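Arabinofuranosidase (Bifidobacterium longum, PDB 2Y2W) hydrolyses terminal alpha-L-arabinofuranosyl bonds in arabinans and arabinoxylan as a family 51 glycoside hydrolase, acting from the non-reducing end in plant cell wall breakdown. Local coordinates at residues 339-344 against 405-410; 343-348 against 376-381; 383-388 against 427-432. All coordinates share one frame; numbering follows the deposited sequence.

How the contacts relate
The chain first runs up barrel strand 335-341 and turns through 343-348 into helix 347-357. Contact 2 closes the excursion that follows, bringing 376-381 back against 343-348. Contact 1 closes a longer loop from nearly the same start, pairing the end of strand 335-341 with strand 402-408, so contact 2 nests within it. Contact 3 opens after contact 2 has closed. It joins helix 382-397 to the turn before helix 431-440, and along the chain it crosses contact 1. Together the three tie the last two barrel strands to the helices and loops beside them. Arg407 of contact 1 makes a salt bridge with Glu388 of contact 3 and a weak hydrogen bond with Tyr380 of contact 2.

Contact 1: residues 339-344 against 405-410; sequences DEWGVW and ASRAQL
Arg407 lays CB and CG over the indole of Trp341. Its CB is 3.7 Å from Trp341 CE2. The next atom, CG, stands over the six-membered ring, 3.8 Å from its centroid and 14° off the normal, a CH-pi contact. CG is anti to the backbone N (chi1 -161°). A bend at chi2 then takes CD off the ring, and the two side chains cross at about a right angle. NE follows, carrying the guanidinium, its plane turned from the indole, to Glu388 (NH2, salt bridge) and the Ile414 carbonyl (NH1, hydrogen bond). The five-membered part of the indole meets the start of the other segment, with Trp341 NE1 3.7 Å from Ala405 CB. Leu391, Met392 and Leu395 of helix 382-397 pack on this tryptophan.

The backbones form a parallel bridge between Trp341 and Arg407. Ala408 N donates to Trp341 O at 3.0 Å, with an almost straight N-H...O angle of 177°. The bond from Trp341 N to Ser406 O is weak, at 3.3 Å. Glu340 CA comes within 3.5 Å of Ser406 O. These are the seventh and eighth strands of the (beta/alpha)8 barrel. Trp341 and Arg407 share the helix-side face of the sheet. Glu340 is the nucleophile by similarity. Its CG lies 4.5 Å from Ala408 CB, OE1 is hydrogen-bonded to Tyr286 OH, and OE2 makes a salt bridge with Arg109. The peptide between Ala408 and Gln409 is cis, just before a residue that is by similarity important for substrate recognition.

The chemistry is divided by side. Outside the strands, an arginine uses CB and CG on an indole and its buried charge on Glu388. Inside, the paired backbone sets the nucleophile at the end of its strand, as in other clan GH-A enzymes.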
loop_
_atom_site.group_PDB
_atom_site.type_symbol
_atom_site.label_atom_id
_atom_site.label_comp_id
_atom_site.label_asym_id
_atom_site.label_seq_id
_atom_site.Cartn_x
_atom_site.Cartn_y
_atom_site.Cartn_z
ATOM N N ASP D 339 18.699 1.978 19.668
ATOM C CA ASP D 339 19.333 2.573 18.492
ATOM C C ASP D 339 19.200 4.094 18.375
ATOM O O ASP D 339 19.764 4.700 17.463
ATOM C CB ASP D 339 18.901 1.859 17.198
ATOM C CG ASP D 339 17.390 1.770 17.035
ATOM O OD1 ASP D 339 16.644 2.370 17.837
ATOM O OD2 ASP D 339 16.951 1.085 16.085
ATOM N N GLU D 340 18.459 4.703 19.296
ATOM C CA GLU D 340 18.456 6.157 19.447
ATOM C C GLU D 340 18.374 6.536 20.924
ATOM O O GLU D 340 17.310 6.462 21.536
ATOM C CB GLU D 340 17.319 6.803 18.645
ATOM C CG GLU D 340 17.642 7.013 17.169
ATOM C CD GLU D 340 16.609 7.851 16.434
ATOM O OE1 GLU D 340 16.087 8.826 17.020
ATOM O OE2 GLU D 340 16.329 7.539 15.257
ATOM N N TRP D 341 19.513 6.919 21.494
ATOM C CA TRP D 341 19.569 7.370 22.882
ATOM C C TRP D 341 20.501 8.568 23.039
ATOM O O TRP D 341 21.327 8.836 22.168
ATOM C CB TRP D 341 19.974 6.226 23.825
ATOM C CG TRP D 341 21.418 5.807 23.727
ATOM C CD1 TRP D 341 21.944 4.866 22.889
ATOM C CD2 TRP D 341 22.516 6.310 24.503
ATOM N NE1 TRP D 341 23.297 4.754 23.089
ATOM C CE2 TRP D 341 23.676 5.629 24.073
ATOM C CE3 TRP D 341 22.631 7.271 25.517
ATOM C CZ2 TRP D 341 24.938 5.875 24.624
ATOM C CZ3 TRP D 341 23.887 7.519 26.063
ATOM C CH2 TRP D 341 25.024 6.821 25.613
ATOM N N GLY D 342 20.352 9.288 24.149
ATOM C CA GLY D 342 21.232 10.408 24.468
ATOM C C GLY D 342 20.513 11.649 24.959
ATOM O O GLY D 342 19.291 11.649 25.123
ATOM N N VAL D 343 21.284 12.708 25.193
ATOM C CA VAL D 343 20.746 13.983 25.645
ATOM C C VAL D 343 20.396 14.864 24.450
ATOM O O VAL D 343 21.247 15.123 23.597
ATOM C CB VAL D 343 21.734 14.718 26.592
ATOM C CG1 VAL D 343 21.256 16.131 26.898
ATOM C CG2 VAL D 343 21.921 13.936 27.885
ATOM N N TRP D 344 19.140 15.309 24.391
ATOM C CA TRP D 344 18.677 16.228 23.347
ATOM C C TRP D 344 17.638 17.220 23.867
ATOM O O TRP D 344 16.559 16.829 24.318
ATOM C CB TRP D 344 18.136 15.450 22.136
ATOM C CG TRP D 344 17.429 16.289 21.086
ATOM C CD1 TRP D 344 17.725 17.573 20.715
ATOM C CD2 TRP D 344 16.332 15.880 20.256
ATOM N NE1 TRP D 344 16.873 17.992 19.722
ATOM C CE2 TRP D 344 16.010 16.972 19.419
ATOM C CE3 TRP D 344 15.591 14.697 20.140
ATOM C CZ2 TRP D 344 14.974 16.918 18.479
ATOM C CZ3 TRP D 344 14.560 14.643 19.203
ATOM C CH2 TRP D 344 14.262 15.748 18.387
ATOM N N ALA D 405 23.193 -0.694 21.111
ATOM C CA ALA D 405 22.811 0.679 21.417
ATOM C C ALA D 405 23.501 1.652 20.463
ATOM O O ALA D 405 24.695 1.523 20.185
ATOM C CB ALA D 405 23.134 1.021 22.868
ATOM N N SER D 406 22.741 2.618 19.957
ATOM C CA SER D 406 23.284 3.627 19.057
ATOM C C SER D 406 23.039 5.020 19.609
ATOM O O SER D 406 21.891 5.462 19.704
ATOM C CB SER D 406 22.673 3.505 17.657
ATOM O OG SER D 406 22.676 2.164 17.204
ATOM N N ARG D 407 24.118 5.703 19.981
ATOM C CA ARG D 407 24.019 7.064 20.489
ATOM C C ARG D 407 23.780 8.036 19.337
ATOM O O ARG D 407 24.474 7.992 18.320
ATOM C CB ARG D 407 25.273 7.459 21.269
ATOM C CG ARG D 407 25.047 8.650 22.192
ATOM C CD ARG D 407 26.296 9.497 22.342
ATOM N NE ARG D 407 25.980 10.822 22.874
ATOM C CZ ARG D 407 25.606 11.864 22.134
ATOM N NH1 ARG D 407 25.490 11.754 20.815
ATOM N NH2 ARG D 407 25.339 13.025 22.715
ATOM N N ALA D 408 22.787 8.903 19.507
ATOM C CA ALA D 408 22.416 9.874 18.485
ATOM C C ALA D 408 22.867 11.282 18.876
ATOM O O ALA D 408 22.510 11.763 19.951
ATOM C CB ALA D 408 20.910 9.842 18.254
ATOM N N GLN D 409 23.664 11.945 18.035
ATOM C CA GLN D 409 24.223 11.380 16.804
ATOM C C GLN D 409 25.750 11.528 16.800
ATOM O O GLN D 409 26.331 11.972 17.790
ATOM C CB GLN D 409 23.586 12.027 15.566
ATOM C CG GLN D 409 22.202 11.468 15.228
ATOM C CD GLN D 409 21.549 12.135 14.034
ATOM O OE1 GLN D 409 22.223 12.600 13.116
ATOM N NE2 GLN D 409 20.222 12.170 14.036
ATOM N N LEU D 410 26.398 11.158 15.697
ATOM C CA LEU D 410 27.863 11.066 15.673
ATOM C C LEU D 410 28.600 12.408 15.576
ATOM O O LEU D 410 29.546 12.650 16.328
ATOM C CB LEU D 410 28.334 10.109 14.571
ATOM C CG LEU D 410 29.813 9.702 14.589
ATOM C CD1 LEU D 410 30.194 8.981 15.886
ATOM C CD2 LEU D 410 30.150 8.847 13.379
#

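Contact 2: residues 343-348 against 376-381; sequences VWYSDK and LEDIYT
Trp344, by similarity important for substrate recognition, probably lies at the edge of the arabinofuranose pocket, beside Tyr286, and Leu376 and Asp378 pack against it here. The indole is sandwiched. Ser346 CB sits over the centre of one face, and Leu376 CD2 covers the opposite face toward the rim, 3.7 Å from Trp344 CE2. Leu376 CG lies 3.5 Å from Trp344 NE1. Trp344 CG is anti to its own N (chi1 171°), which carries the indole out toward this leucine. Asp378 OD2 meets the indole at its edge, in plane, 3.4 Å from Trp344 CD1. Tyr286, a sugar-binding residue by similarity, meets Trp344 edge-to-face.

The same carboxylate oxygen holds the main chain. Tyr345 N donates to Asp378 OD2 at 3.0 Å, on the syn side but 29° out of the carboxylate plane. OD2 also lies at the edge of the Tyr345 ring. The Tyr345 ring and the Asp378 carboxylate are 81° apart. Lys348 NZ is 4.2 Å from Asp378 OD1, too far for a salt bridge, though its charge may still favour the anion.

Farther along, Tyr380 OH donates to Val343 O at 2.6 Å, and that oxygen lies in the plane of the phenol ring. Val343 CG1 packs on Tyr380 CE1, 3.7 Å away.

Segment 343-348 links barrel strand 335-341 to helix 347-357. Segment 376-381 runs into helix 382-397, with Thr381 as its N-cap. Tyr345 OH bonds to Asp384 in the first turn of that helix, and Gln428, shortly before helix 431-440, bonds to the backbone of Asp378 and Tyr380.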
loop_
_atom_site.group_PDB
_atom_site.type_symbol
_atom_site.label_atom_id
_atom_site.label_comp_id
_atom_site.label_asym_id
_atom_site.label_seq_id
_atom_site.Cartn_x
_atom_site.Cartn_y
_atom_site.Cartn_z
ATOM N N VAL D 343 21.284 12.708 25.193
ATOM C CA VAL D 343 20.746 13.983 25.645
ATOM C C VAL D 343 20.396 14.864 24.450
ATOM O O VAL D 343 21.247 15.123 23.597
ATOM C CB VAL D 343 21.734 14.718 26.592
ATOM C CG1 VAL D 343 21.256 16.131 26.898
ATOM C CG2 VAL D 343 21.921 13.936 27.885
ATOM N N TRP D 344 19.140 15.309 24.391
ATOM C CA TRP D 344 18.677 16.228 23.347
ATOM C C TRP D 344 17.638 17.220 23.867
ATOM O O TRP D 344 16.559 16.829 24.318
ATOM C CB TRP D 344 18.136 15.450 22.136
ATOM C CG TRP D 344 17.429 16.289 21.086
ATOM C CD1 TRP D 344 17.725 17.573 20.715
ATOM C CD2 TRP D 344 16.332 15.880 20.256
ATOM N NE1 TRP D 344 16.873 17.992 19.722
ATOM C CE2 TRP D 344 16.010 16.972 19.419
ATOM C CE3 TRP D 344 15.591 14.697 20.140
ATOM C CZ2 TRP D 344 14.974 16.918 18.479
ATOM C CZ3 TRP D 344 14.560 14.643 19.203
ATOM C CH2 TRP D 344 14.262 15.748 18.387
ATOM N N TYR D 345 17.983 18.503 23.795
ATOM C CA TYR D 345 17.072 19.590 24.150
ATOM C C TYR D 345 16.069 19.811 23.018
ATOM O O TYR D 345 16.290 20.628 22.119
ATOM C CB TYR D 345 17.857 20.868 24.475
ATOM C CG TYR D 345 18.591 20.803 25.797
ATOM C CD1 TYR D 345 19.896 20.311 25.872
ATOM C CD2 TYR D 345 17.979 21.226 26.975
ATOM C CE1 TYR D 345 20.572 20.241 27.093
ATOM C CE2 TYR D 345 18.642 21.158 28.197
ATOM C CZ TYR D 345 19.935 20.667 28.251
ATOM O OH TYR D 345 20.587 20.604 29.462
ATOM N N SER D 346 14.966 19.068 23.079
ATOM C CA SER D 346 13.991 18.999 21.990
ATOM C C SER D 346 12.993 20.157 21.951
ATOM O O SER D 346 12.195 20.260 21.016
ATOM C CB SER D 346 13.254 17.655 22.023
ATOM O OG SER D 346 12.734 17.383 23.312
ATOM N N ASP D 347 13.047 21.030 22.955
ATOM C CA ASP D 347 12.184 22.213 23.004
ATOM C C ASP D 347 12.506 23.236 21.910
ATOM O O ASP D 347 11.616 23.953 21.444
ATOM C CB ASP D 347 12.213 22.865 24.392
ATOM C CG ASP D 347 13.622 23.141 24.894
ATOM O OD1 ASP D 347 14.576 22.466 24.455
ATOM O OD2 ASP D 347 13.769 24.037 25.752
ATOM N N LYS D 348 13.774 23.285 21.503
ATOM C CA LYS D 348 14.223 24.146 20.404
ATOM C C LYS D 348 13.601 23.725 19.069
ATOM O O LYS D 348 13.222 24.572 18.258
ATOM C CB LYS D 348 15.757 24.141 20.298
ATOM C CG LYS D 348 16.501 25.034 21.305
ATOM C CD LYS D 348 16.480 24.467 22.725
ATOM C CE LYS D 348 17.464 25.181 23.642
ATOM N NZ LYS D 348 18.825 24.576 23.587
ATOM N N LEU D 376 19.926 21.254 15.425
ATOM C CA LEU D 376 20.111 20.379 16.586
ATOM C C LEU D 376 21.558 20.333 17.086
ATOM O O LEU D 376 22.035 19.284 17.530
ATOM C CB LEU D 376 19.608 18.959 16.280
ATOM C CG LEU D 376 18.131 18.599 16.466
ATOM C CD1 LEU D 376 17.211 19.353 15.506
ATOM C CD2 LEU D 376 17.956 17.098 16.302
ATOM N N GLU D 377 22.248 21.469 17.020
ATOM C CA GLU D 377 23.651 21.533 17.431
ATOM C C GLU D 377 23.795 21.918 18.903
ATOM O O GLU D 377 24.336 22.975 19.234
ATOM C CB GLU D 377 24.445 22.477 16.521
ATOM C CG GLU D 377 24.663 21.936 15.110
ATOM C CD GLU D 377 25.685 22.731 14.313
ATOM O OE1 GLU D 377 26.254 23.711 14.848
ATOM O OE2 GLU D 377 25.920 22.370 13.139
ATOM N N ASP D 378 23.304 21.044 19.777
ATOM C CA ASP D 378 23.325 21.283 21.215
ATOM C C ASP D 378 24.748 21.329 21.756
ATOM O O ASP D 378 25.581 20.487 21.413
ATOM C CB ASP D 378 22.512 20.214 21.953
ATOM C CG ASP D 378 21.010 20.385 21.772
ATOM O OD1 ASP D 378 20.564 21.476 21.349
ATOM O OD2 ASP D 378 20.269 19.422 22.066
ATOM N N ILE D 379 25.011 22.330 22.592
ATOM C CA ILE D 379 26.321 22.513 23.209
ATOM C C ILE D 379 26.240 21.964 24.633
ATOM O O ILE D 379 25.550 22.523 25.487
ATOM C CB ILE D 379 26.764 24.005 23.200
ATOM C CG1 ILE D 379 26.335 24.712 21.903
ATOM C CG2 ILE D 379 28.265 24.126 23.389
ATOM C CD1 ILE D 379 27.125 24.313 20.650
ATOM N N TYR D 380 26.941 20.857 24.871
ATOM C CA TYR D 380 26.730 20.047 26.069
ATOM C C TYR D 380 27.410 20.569 27.327
ATOM O O TYR D 380 28.588 20.923 27.315
ATOM C CB TYR D 380 27.137 18.594 25.820
ATOM C CG TYR D 380 26.188 17.826 24.926
ATOM C CD1 TYR D 380 24.866 17.600 25.310
ATOM C CD2 TYR D 380 26.616 17.312 23.706
ATOM C CE1 TYR D 380 23.992 16.894 24.497
ATOM C CE2 TYR D 380 25.748 16.599 22.885
ATOM C CZ TYR D 380 24.440 16.396 23.288
ATOM O OH TYR D 380 23.581 15.692 22.483
ATOM N N THR D 381 26.644 20.587 28.413
ATOM C CA THR D 381 27.121 21.030 29.717
ATOM C C THR D 381 27.726 19.862 30.488
ATOM O O THR D 381 27.516 18.699 30.131
ATOM C CB THR D 381 25.974 21.628 30.555
ATOM O OG1 THR D 381 24.953 20.639 30.745
ATOM C CG2 THR D 381 25.376 22.849 29.866
#

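Contact 3: residues 383-388 against 427-432; sequences ADAVVE and RQTTFY
The carboxylate of Glu388 has the methyl of Thr430 over one side of its plane, with Thr430 CG2 3.5 Å from Glu388 CD. Thr430 CB approaches the same group, 3.4 Å from Glu388 OE1. On the other side of the plane, Val343 N makes a weak hydrogen bond to OE2, and that oxygen also takes the salt bridge from Arg407. One water donates to Glu388 OE1 and to Thr430 O, at 2.9 Å from each oxygen. It links the two segments where no direct hydrogen bond does. Within the second segment, Arg427 CG lies over the centre of one face of the Phe431 ring.

The arrangement belongs to the outer layer of the (beta/alpha)8 barrel. Helix 382-397 connects the seventh and eighth strands, and helix 431-440 comes after the eighth. The turn leading into the later helix is set against one side of the earlier one. The backbones come close at Ala385 and Thr430, whose CA atoms are 4.3 Å apart.

Ala385 meets the turn with its methyl and its CA. Its CB meets Thr429 O at 3.3 Å and Thr429 OG1 at 3.5 Å. Thr430 CG2 rests 3.8 Å from Ala385 CA. This methyl is anti to its own carbonyl carbon, while OG1 sits between the backbone N and that carbon (chi1 54°), which turns the apolar branch toward the helix and Glu388. Thr429 OG1 donates to Thr381 O, at the residue that caps helix 382-397. The turn itself carries a backbone bond from Phe431 N to Gln428 O.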
loop_
_atom_site.group_PDB
_atom_site.type_symbol
_atom_site.label_atom_id
_atom_site.label_comp_id
_atom_site.label_asym_id
_atom_site.label_seq_id
_atom_site.Cartn_x
_atom_site.Cartn_y
_atom_site.Cartn_z
ATOM N N ALA D 383 26.803 18.701 33.189
ATOM C CA ALA D 383 25.693 17.885 33.678
ATOM C C ALA D 383 25.178 16.915 32.615
ATOM O O ALA D 383 24.871 15.763 32.924
ATOM C CB ALA D 383 24.566 18.771 34.187
ATOM N N ASP D 384 25.093 17.387 31.370
ATOM C CA ASP D 384 24.643 16.561 30.243
ATOM C C ASP D 384 25.516 15.318 30.073
ATOM O O ASP D 384 25.015 14.232 29.775
ATOM C CB ASP D 384 24.629 17.374 28.944
ATOM C CG ASP D 384 23.586 18.485 28.950
ATOM O OD1 ASP D 384 22.544 18.339 29.624
ATOM O OD2 ASP D 384 23.808 19.512 28.272
ATOM N N ALA D 385 26.821 15.492 30.276
ATOM C CA ALA D 385 27.786 14.400 30.186
ATOM C C ALA D 385 27.603 13.373 31.300
ATOM O O ALA D 385 27.700 12.169 31.056
ATOM C CB ALA D 385 29.197 14.946 30.197
ATOM N N VAL D 386 27.335 13.851 32.516
ATOM C CA VAL D 386 27.153 12.971 33.677
ATOM C C VAL D 386 25.899 12.103 33.522
ATOM O O VAL D 386 25.884 10.940 33.935
ATOM C CB VAL D 386 27.129 13.770 35.020
ATOM C CG1 VAL D 386 26.878 12.851 36.215
ATOM C CG2 VAL D 386 28.437 14.528 35.218
ATOM N N VAL D 387 24.861 12.671 32.911
ATOM C CA VAL D 387 23.627 11.935 32.628
ATOM C C VAL D 387 23.876 10.811 31.617
ATOM O O VAL D 387 23.394 9.692 31.802
ATOM C CB VAL D 387 22.482 12.880 32.154
ATOM C CG1 VAL D 387 21.234 12.088 31.762
ATOM C CG2 VAL D 387 22.139 13.876 33.246
ATOM N N GLU D 388 24.640 11.107 30.566
ATOM C CA GLU D 388 24.992 10.100 29.558
ATOM C C GLU D 388 25.878 8.995 30.130
ATOM O O GLU D 388 25.742 7.829 29.752
ATOM C CB GLU D 388 25.645 10.741 28.331
ATOM C CG GLU D 388 24.647 11.418 27.400
ATOM C CD GLU D 388 25.224 11.764 26.035
ATOM O OE1 GLU D 388 26.226 11.139 25.614
ATOM O OE2 GLU D 388 24.665 12.667 25.376
ATOM N N ARG D 427 36.058 17.695 20.888
ATOM C CA ARG D 427 35.278 16.799 21.734
ATOM C C ARG D 427 34.354 17.591 22.644
ATOM O O ARG D 427 34.778 18.554 23.287
ATOM C CB ARG D 427 36.204 15.935 22.594
ATOM C CG ARG D 427 37.255 15.154 21.825
ATOM C CD ARG D 427 38.433 14.809 22.726
ATOM N NE ARG D 427 39.539 14.212 21.982
ATOM C CZ ARG D 427 40.473 14.899 21.326
ATOM N NH1 ARG D 427 40.447 16.227 21.307
ATOM N NH2 ARG D 427 41.435 14.254 20.683
ATOM N N GLN D 428 33.091 17.181 22.694
ATOM C CA GLN D 428 32.141 17.736 23.647
ATOM C C GLN D 428 32.321 17.019 24.973
ATOM O O GLN D 428 33.066 16.044 25.056
ATOM C CB GLN D 428 30.704 17.586 23.146
ATOM C CG GLN D 428 30.393 18.419 21.920
ATOM C CD GLN D 428 29.068 19.144 22.028
ATOM O OE1 GLN D 428 28.856 19.933 22.948
ATOM N NE2 GLN D 428 28.176 18.892 21.081
ATOM N N THR D 429 31.636 17.496 26.007
ATOM C CA THR D 429 31.732 16.894 27.336
ATOM C C THR D 429 31.239 15.448 27.342
ATOM O O THR D 429 31.734 14.628 28.114
ATOM C CB THR D 429 30.961 17.712 28.396
ATOM O OG1 THR D 429 29.561 17.707 28.090
ATOM C CG2 THR D 429 31.463 19.150 28.436
ATOM N N THR D 430 30.275 15.146 26.471
ATOM C CA THR D 430 29.680 13.810 26.368
ATOM C C THR D 430 30.583 12.800 25.661
ATOM O O THR D 430 30.310 11.598 25.682
ATOM C CB THR D 430 28.324 13.850 25.632
ATOM O OG1 THR D 430 28.492 14.486 24.359
ATOM C CG2 THR D 430 27.287 14.611 26.443
ATOM N N PHE D 431 31.648 13.296 25.034
ATOM C CA PHE D 431 32.651 12.463 24.362
ATOM C C PHE D 431 33.389 11.544 25.334
ATOM O O PHE D 431 33.583 10.358 25.058
ATOM C CB PHE D 431 33.658 13.364 23.635
ATOM C CG PHE D 431 34.649 12.622 22.783
ATOM C CD1 PHE D 431 35.803 12.079 23.341
ATOM C CD2 PHE D 431 34.440 12.490 21.414
ATOM C CE1 PHE D 431 36.726 11.400 22.551
ATOM C CE2 PHE D 431 35.359 11.812 20.612
ATOM C CZ PHE D 431 36.503 11.267 21.183
ATOM N N TYR D 432 33.789 12.105 26.470
ATOM C CA TYR D 432 34.701 11.446 27.407
ATOM C C TYR D 432 34.129 10.245 28.180
ATOM O O TYR D 432 34.846 9.268 28.388
ATOM C CB TYR D 432 35.323 12.479 28.359
ATOM C CG TYR D 432 36.053 13.602 27.645
ATOM C CD1 TYR D 432 37.349 13.421 27.158
ATOM C CD2 TYR D 432 35.447 14.845 27.452
ATOM C CE1 TYR D 432 38.025 14.450 26.501
ATOM C CE2 TYR D 432 36.114 15.880 26.792
ATOM C CZ TYR D 432 37.403 15.675 26.321
ATOM O OH TYR D 432 38.073 16.693 25.672
HETATM O O HOH W 1 28.416 9.583 26.682
#